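Local coordinates for glutathione transferase (Leptospira interrogans serovar Lai, PDB 3UBK), which binds glutathione and, as a member of the glutathione transferases, probably transfers it to electrophilic substrates, at residues G8-N13 with E202-I207; S12-K17 with Y102-A107. All blocks are in the same frame, centred on the assembly; numbering follows the deposited sequence.

How the contacts relate
Both contacts grow from the same piece of chain, the loop after strand 4-7 and the first turn of helix 13-25, and they share S12 and N13. From there the partners diverge: contact 1 reaches helix 196-213, near the C-terminus, while contact 2 reaches helix 86-111, the first long helix of the other half of the chain. Their centres lie 13 Å apart, and a probable hydrogen bond from N16 ND2 to S10 O (2.9 Å) ties them together. In each case the thioredoxin-like N-terminal part meets the all-helical C-terminal part, so a single loop-helix junction of the first domain touches the second at two places, near the glutathione-binding residues I51 and S64.

Contact 1: residues G8-N13 with E202-I207; sequences GASISN and EKDKQI
S10 is the residue through which the loop 8-13 leans on helix 196-213, and it meets both D204 and K205. Its CA lies 4.9 Å from K205 CA, close enough for a small side chain and bare backbone to lie against a helix. The CB of S10 points toward the helix and rests 3.8 Å from D204 O, while its OG stands 3.6 Å from D204 CB. The short serine side chain suits this close approach, and its hydroxyl can still bond to its own side: it bonds away from the helix segment, to Q31, with a weak further bond from K19.

K205 covers the other part of S10. With CG anti to the backbone N (chi1 -180°), its aliphatic chain runs past the carbonyl of S10, with K205 CG 3.6 Å from S10 O. That oxygen is not left without a donor, since N16 ND2 bonds to it. A bend at chi3 (62°) then carries the amine away from the loop, and K205 NZ forms a salt bridge 2.9 Å from E202 OE2, meeting the syn lone pair. The chain also packs on S163 and V164 of helix 153-169. Lysine thus serves here as a long hydrocarbon whose charge is probably balanced by E202, one turn earlier in the same helix.

Of its side chain, D204 brings its CB to the loop, beside its own backbone carbonyl. Its carboxylate turns to a salt bridge between OD2 and K19, and OD2 also bonds a glycerol. K19, of helix 13-25, also makes its weak bond to S10 OG, and so meets both sides of the contact. No direct hydrogen bond crosses it: van der Waals packing joins loop and helix, while the polar ends find their partners outside the contact, in K19, Q31 and N16, or within the helix itself, as K205 does in E202.

Contact 2: residues S12-K17 with Y102-A107; sequences SNYVNK and YLDIPA
D104 reaches from helix 86-111 to N13 and Y14, and it carries nearly the whole contact from its side. Earlier in the segment, Y102 looks the other way, its hydroxyl bonded to E63 of the second subunit, so the same helix turn also serves the dimer. L103 packs on helices 119-139 and 153-169, as a leucine inside a helical bundle should.

At D104 the chain turns toward helix 13-25. CG stands anti to the backbone N (chi1 -170°), which carries the carboxylate toward that helix, where the nearest CA atoms, of N13 and D104, are 9.6 Å apart. The side chain of Y14 comes from the opposite direction and places its OH 3.0 Å from D104 OD2, with ring and carboxylate planes 64° apart. The amide end of N13 arrives beside it, its plane turned 71° from the carboxylate. D104 OD1 accepts a hydrogen bond from Y111 OH, and R108 forms a long, weak ion pair with OD2.

I105 adds little. P106 has no N-H to give, and the helix kinks there after a wider pi-type turn at 102-104; regular bonding resumes with A107 N, 3.2 Å from L103 O.

On the other side, V15 N donates to S12 OG, a cap on the first turn of helix 13-25, which carries N13 and Y14. The Y14 ring meets H161 edge-to-face. A buried carboxylate that meets Y14, N13 and Y111, with R108 as a long, weak ionic partner, gives this link between the two domains a polar character.

Contact 1: residues G8-N13 with E202-I207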
loop_
_atom_site.group_PDB
_atom_site.type_symbol
_atom_site.label_atom_id
_atom_site.label_comp_id
_atom_site.label_asym_id
_atom_site.label_seq_id
_atom_site.Cartn_x
_atom_site.Cartn_y
_atom_site.Cartn_z
ATOM N N GLY A 8 5.852 -10.249 -15.739
ATOM C CA GLY A 8 4.476 -10.506 -15.319
ATOM C C GLY A 8 3.508 -10.449 -16.493
ATOM O O GLY A 8 3.695 -9.669 -17.426
ATOM N N ALA A 9 2.460 -11.263 -16.435
ATOM C CA ALA A 9 1.516 -11.406 -17.547
ATOM C C ALA A 9 0.417 -10.348 -17.534
ATOM O O ALA A 9 0.098 -9.771 -16.487
ATOM C CB ALA A 9 0.914 -12.813 -17.554
ATOM N N SER A 10 -0.178 -10.118 -18.700
ATOM C CA SER A 10 -1.143 -9.040 -18.875
ATOM C C SER A 10 -2.497 -9.331 -18.259
ATOM O O SER A 10 -3.381 -8.496 -18.335
ATOM C CB SER A 10 -1.317 -8.681 -20.356
ATOM O OG SER A 10 -0.099 -8.210 -20.927
ATOM N N ILE A 11 -2.661 -10.504 -17.647
ATOM C CA ILE A 11 -3.900 -10.786 -16.933
ATOM C C ILE A 11 -3.872 -10.278 -15.491
ATOM O O ILE A 11 -4.913 -10.219 -14.839
ATOM C CB ILE A 11 -4.272 -12.290 -16.922
ATOM C CG1 ILE A 11 -3.089 -13.138 -16.456
ATOM C CG2 ILE A 11 -4.794 -12.739 -18.295
ATOM C CD1 ILE A 11 -3.475 -14.574 -16.130
ATOM N N SER A 12 -2.690 -9.922 -14.993
ATOM C CA SER A 12 -2.583 -9.340 -13.650
ATOM C C SER A 12 -2.926 -7.848 -13.635
ATOM O O SER A 12 -2.348 -7.054 -14.392
ATOM C CB SER A 12 -1.179 -9.550 -13.078
ATOM O OG SER A 12 -0.995 -8.711 -11.940
ATOM N N ASN A 13 -3.844 -7.443 -12.765
ATOM C CA ASN A 13 -4.135 -6.019 -12.654
ATOM C C ASN A 13 -2.977 -5.175 -12.083
ATOM O O ASN A 13 -2.847 -3.988 -12.408
ATOM C CB ASN A 13 -5.460 -5.746 -11.932
ATOM C CG ASN A 13 -5.657 -6.608 -10.702
ATOM O OD1 ASN A 13 -6.301 -6.178 -9.744
ATOM N ND2 ASN A 13 -5.103 -7.822 -10.713
ATOM N N GLU A 202 -5.712 -3.013 -22.337
ATOM C CA GLU A 202 -6.928 -3.822 -22.516
ATOM C C GLU A 202 -6.750 -4.863 -23.619
ATOM O O GLU A 202 -7.172 -6.016 -23.479
ATOM C CB GLU A 202 -8.116 -2.929 -22.864
ATOM C CG GLU A 202 -8.651 -2.157 -21.683
ATOM C CD GLU A 202 -9.199 -3.079 -20.611
ATOM O OE1 GLU A 202 -10.370 -3.508 -20.728
ATOM O OE2 GLU A 202 -8.458 -3.377 -19.652
ATOM N N LYS A 203 -6.121 -4.451 -24.716
ATOM C CA LYS A 203 -5.881 -5.356 -25.827
ATOM C C LYS A 203 -4.955 -6.523 -25.460
ATOM O O LYS A 203 -5.265 -7.683 -25.754
ATOM C CB LYS A 203 -5.335 -4.585 -27.027
ATOM C CG LYS A 203 -4.793 -5.474 -28.141
ATOM C CD LYS A 203 -5.853 -6.426 -28.660
ATOM C CE LYS A 203 -7.157 -5.717 -28.955
ATOM N NZ LYS A 203 -8.141 -6.645 -29.587
ATOM N N ASP A 204 -3.813 -6.229 -24.830
ATOM C CA ASP A 204 -2.895 -7.294 -24.415
ATOM C C ASP A 204 -3.575 -8.263 -23.433
ATOM O O ASP A 204 -3.318 -9.472 -23.452
ATOM C CB ASP A 204 -1.629 -6.721 -23.786
ATOM C CG ASP A 204 -0.633 -6.209 -24.825
ATOM O OD1 ASP A 204 -0.755 -6.565 -26.017
ATOM O OD2 ASP A 204 0.280 -5.448 -24.447
ATOM N N LYS A 205 -4.435 -7.720 -22.582
ATOM C CA LYS A 205 -5.166 -8.520 -21.607
ATOM C C LYS A 205 -6.109 -9.455 -22.356
ATOM O O LYS A 205 -6.173 -10.647 -22.072
ATOM C CB LYS A 205 -5.960 -7.612 -20.659
ATOM C CG LYS A 205 -6.763 -8.371 -19.592
ATOM C CD LYS A 205 -7.161 -7.486 -18.393
ATOM C CE LYS A 205 -8.062 -6.320 -18.796
ATOM N NZ LYS A 205 -8.424 -5.411 -17.639
ATOM N N GLN A 206 -6.818 -8.896 -23.332
ATOM C CA GLN A 206 -7.763 -9.652 -24.146
ATOM C C GLN A 206 -7.104 -10.767 -24.954
ATOM O O GLN A 206 -7.608 -11.893 -25.001
ATOM C CB GLN A 206 -8.512 -8.714 -25.080
ATOM C CG GLN A 206 -9.813 -9.290 -25.606
ATOM C CD GLN A 206 -10.176 -8.718 -26.946
ATOM O OE1 GLN A 206 -9.304 -8.498 -27.783
ATOM N NE2 GLN A 206 -11.461 -8.460 -27.159
ATOM N N ILE A 207 -5.978 -10.457 -25.590
ATOM C CA ILE A 207 -5.257 -11.437 -26.385
ATOM C C ILE A 207 -4.896 -12.668 -25.558
ATOM O O ILE A 207 -5.086 -13.807 -25.999
ATOM C CB ILE A 207 -3.950 -10.828 -26.960
ATOM C CG1 ILE A 207 -4.250 -9.813 -28.069
ATOM C CG2 ILE A 207 -3.022 -11.905 -27.462
ATOM C CD1 ILE A 207 -3.030 -8.953 -28.418
#

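Contact 2: residues S12-K17 with Y102-A107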
loop_
_atom_site.group_PDB
_atom_site.type_symbol
_atom_site.label_atom_id
_atom_site.label_comp_id
_atom_site.label_asym_id
_atom_site.label_seq_id
_atom_site.Cartn_x
_atom_site.Cartn_y
_atom_site.Cartn_z
ATOM N N SER A 12 -2.690 -9.922 -14.993
ATOM C CA SER A 12 -2.583 -9.340 -13.650
ATOM C C SER A 12 -2.926 -7.848 -13.635
ATOM O O SER A 12 -2.348 -7.054 -14.392
ATOM C CB SER A 12 -1.179 -9.550 -13.078
ATOM O OG SER A 12 -0.995 -8.711 -11.940
ATOM N N ASN A 13 -3.844 -7.443 -12.765
ATOM C CA ASN A 13 -4.135 -6.019 -12.654
ATOM C C ASN A 13 -2.977 -5.175 -12.083
ATOM O O ASN A 13 -2.847 -3.988 -12.408
ATOM C CB ASN A 13 -5.460 -5.746 -11.932
ATOM C CG ASN A 13 -5.657 -6.608 -10.702
ATOM O OD1 ASN A 13 -6.301 -6.178 -9.744
ATOM N ND2 ASN A 13 -5.103 -7.822 -10.713
ATOM N N TYR A 14 -2.133 -5.784 -11.254
ATOM C CA TYR A 14 -0.952 -5.089 -10.733
ATOM C C TYR A 14 0.112 -4.886 -11.812
ATOM O O TYR A 14 0.783 -3.862 -11.834
ATOM C CB TYR A 14 -0.383 -5.819 -9.509
ATOM C CG TYR A 14 -1.364 -5.719 -8.356
ATOM C CD1 TYR A 14 -2.331 -6.695 -8.153
ATOM C CD2 TYR A 14 -1.369 -4.608 -7.522
ATOM C CE1 TYR A 14 -3.259 -6.585 -7.114
ATOM C CE2 TYR A 14 -2.287 -4.494 -6.483
ATOM C CZ TYR A 14 -3.232 -5.489 -6.289
ATOM O OH TYR A 14 -4.161 -5.383 -5.275
ATOM N N VAL A 15 0.257 -5.860 -12.703
ATOM C CA VAL A 15 1.130 -5.693 -13.867
ATOM C C VAL A 15 0.570 -4.559 -14.717
ATOM O O VAL A 15 1.292 -3.641 -15.139
ATOM C CB VAL A 15 1.221 -7.017 -14.698
ATOM C CG1 VAL A 15 1.917 -6.786 -16.036
ATOM C CG2 VAL A 15 1.937 -8.091 -13.896
ATOM N N ASN A 16 -0.736 -4.593 -14.941
ATOM C CA ASN A 16 -1.361 -3.607 -15.797
ATOM C C ASN A 16 -1.292 -2.204 -15.223
ATOM O O ASN A 16 -1.117 -1.243 -15.968
ATOM C CB ASN A 16 -2.800 -4.007 -16.137
ATOM C CG ASN A 16 -2.838 -5.179 -17.079
ATOM O OD1 ASN A 16 -1.847 -5.462 -17.749
ATOM N ND2 ASN A 16 -3.955 -5.880 -17.125
ATOM N N LYS A 17 -1.444 -2.085 -13.906
ATOM C CA LYS A 17 -1.225 -0.810 -13.230
ATOM C C LYS A 17 0.138 -0.197 -13.628
ATOM O O LYS A 17 0.231 0.979 -13.982
ATOM C CB LYS A 17 -1.307 -1.020 -11.711
ATOM C CG LYS A 17 -0.838 0.152 -10.840
ATOM C CD LYS A 17 -0.755 -0.357 -9.387
ATOM C CE LYS A 17 -0.231 0.655 -8.402
ATOM N NZ LYS A 17 0.077 -0.065 -7.107
ATOM N N TYR A 102 -9.029 -1.207 -0.226
ATOM C CA TYR A 102 -10.383 -1.315 0.238
ATOM C C TYR A 102 -11.368 -1.763 -0.828
ATOM O O TYR A 102 -12.500 -2.026 -0.532
ATOM C CB TYR A 102 -10.828 0.006 0.838
ATOM C CG TYR A 102 -9.849 0.585 1.805
ATOM C CD1 TYR A 102 -9.328 -0.161 2.812
ATOM C CD2 TYR A 102 -9.457 1.882 1.709
ATOM C CE1 TYR A 102 -8.449 0.367 3.682
ATOM C CE2 TYR A 102 -8.591 2.412 2.566
ATOM C CZ TYR A 102 -8.073 1.656 3.543
ATOM O OH TYR A 102 -7.188 2.210 4.398
ATOM N N LEU A 103 -10.936 -1.835 -2.070
ATOM C CA LEU A 103 -11.802 -2.339 -3.135
ATOM C C LEU A 103 -11.315 -3.654 -3.719
ATOM O O LEU A 103 -12.082 -4.614 -3.810
ATOM C CB LEU A 103 -12.001 -1.304 -4.239
ATOM C CG LEU A 103 -12.812 -0.064 -3.869
ATOM C CD1 LEU A 103 -12.958 0.826 -5.080
ATOM C CD2 LEU A 103 -14.190 -0.445 -3.310
ATOM N N ASP A 104 -10.042 -3.713 -4.104
ATOM C CA ASP A 104 -9.530 -4.901 -4.786
ATOM C C ASP A 104 -9.192 -6.070 -3.873
ATOM O O ASP A 104 -9.426 -7.229 -4.229
ATOM C CB ASP A 104 -8.304 -4.582 -5.641
ATOM C CG ASP A 104 -7.922 -5.738 -6.535
ATOM O OD1 ASP A 104 -8.745 -6.101 -7.403
ATOM O OD2 ASP A 104 -6.820 -6.292 -6.361
ATOM N N ILE A 105 -8.604 -5.783 -2.718
ATOM C CA ILE A 105 -8.236 -6.858 -1.811
ATOM C C ILE A 105 -9.485 -7.624 -1.366
ATOM O O ILE A 105 -9.517 -8.855 -1.409
ATOM C CB ILE A 105 -7.429 -6.345 -0.610
ATOM C CG1 ILE A 105 -6.010 -5.980 -1.061
ATOM C CG2 ILE A 105 -7.361 -7.410 0.487
ATOM C CD1 ILE A 105 -5.085 -5.611 0.083
ATOM N N PRO A 106 -10.518 -6.891 -0.936
ATOM C CA PRO A 106 -11.800 -7.510 -0.612
ATOM C C PRO A 106 -12.357 -8.305 -1.794
ATOM O O PRO A 106 -12.677 -9.487 -1.646
ATOM C CB PRO A 106 -12.702 -6.308 -0.302
ATOM C CG PRO A 106 -11.762 -5.261 0.211
ATOM C CD PRO A 106 -10.460 -5.471 -0.536
ATOM N N ALA A 107 -12.462 -7.658 -2.954
ATOM C CA ALA A 107 -12.970 -8.304 -4.167
ATOM C C ALA A 107 -12.238 -9.596 -4.535
ATOM O O ALA A 107 -12.832 -10.498 -5.127
ATOM C CB ALA A 107 -12.955 -7.329 -5.345
#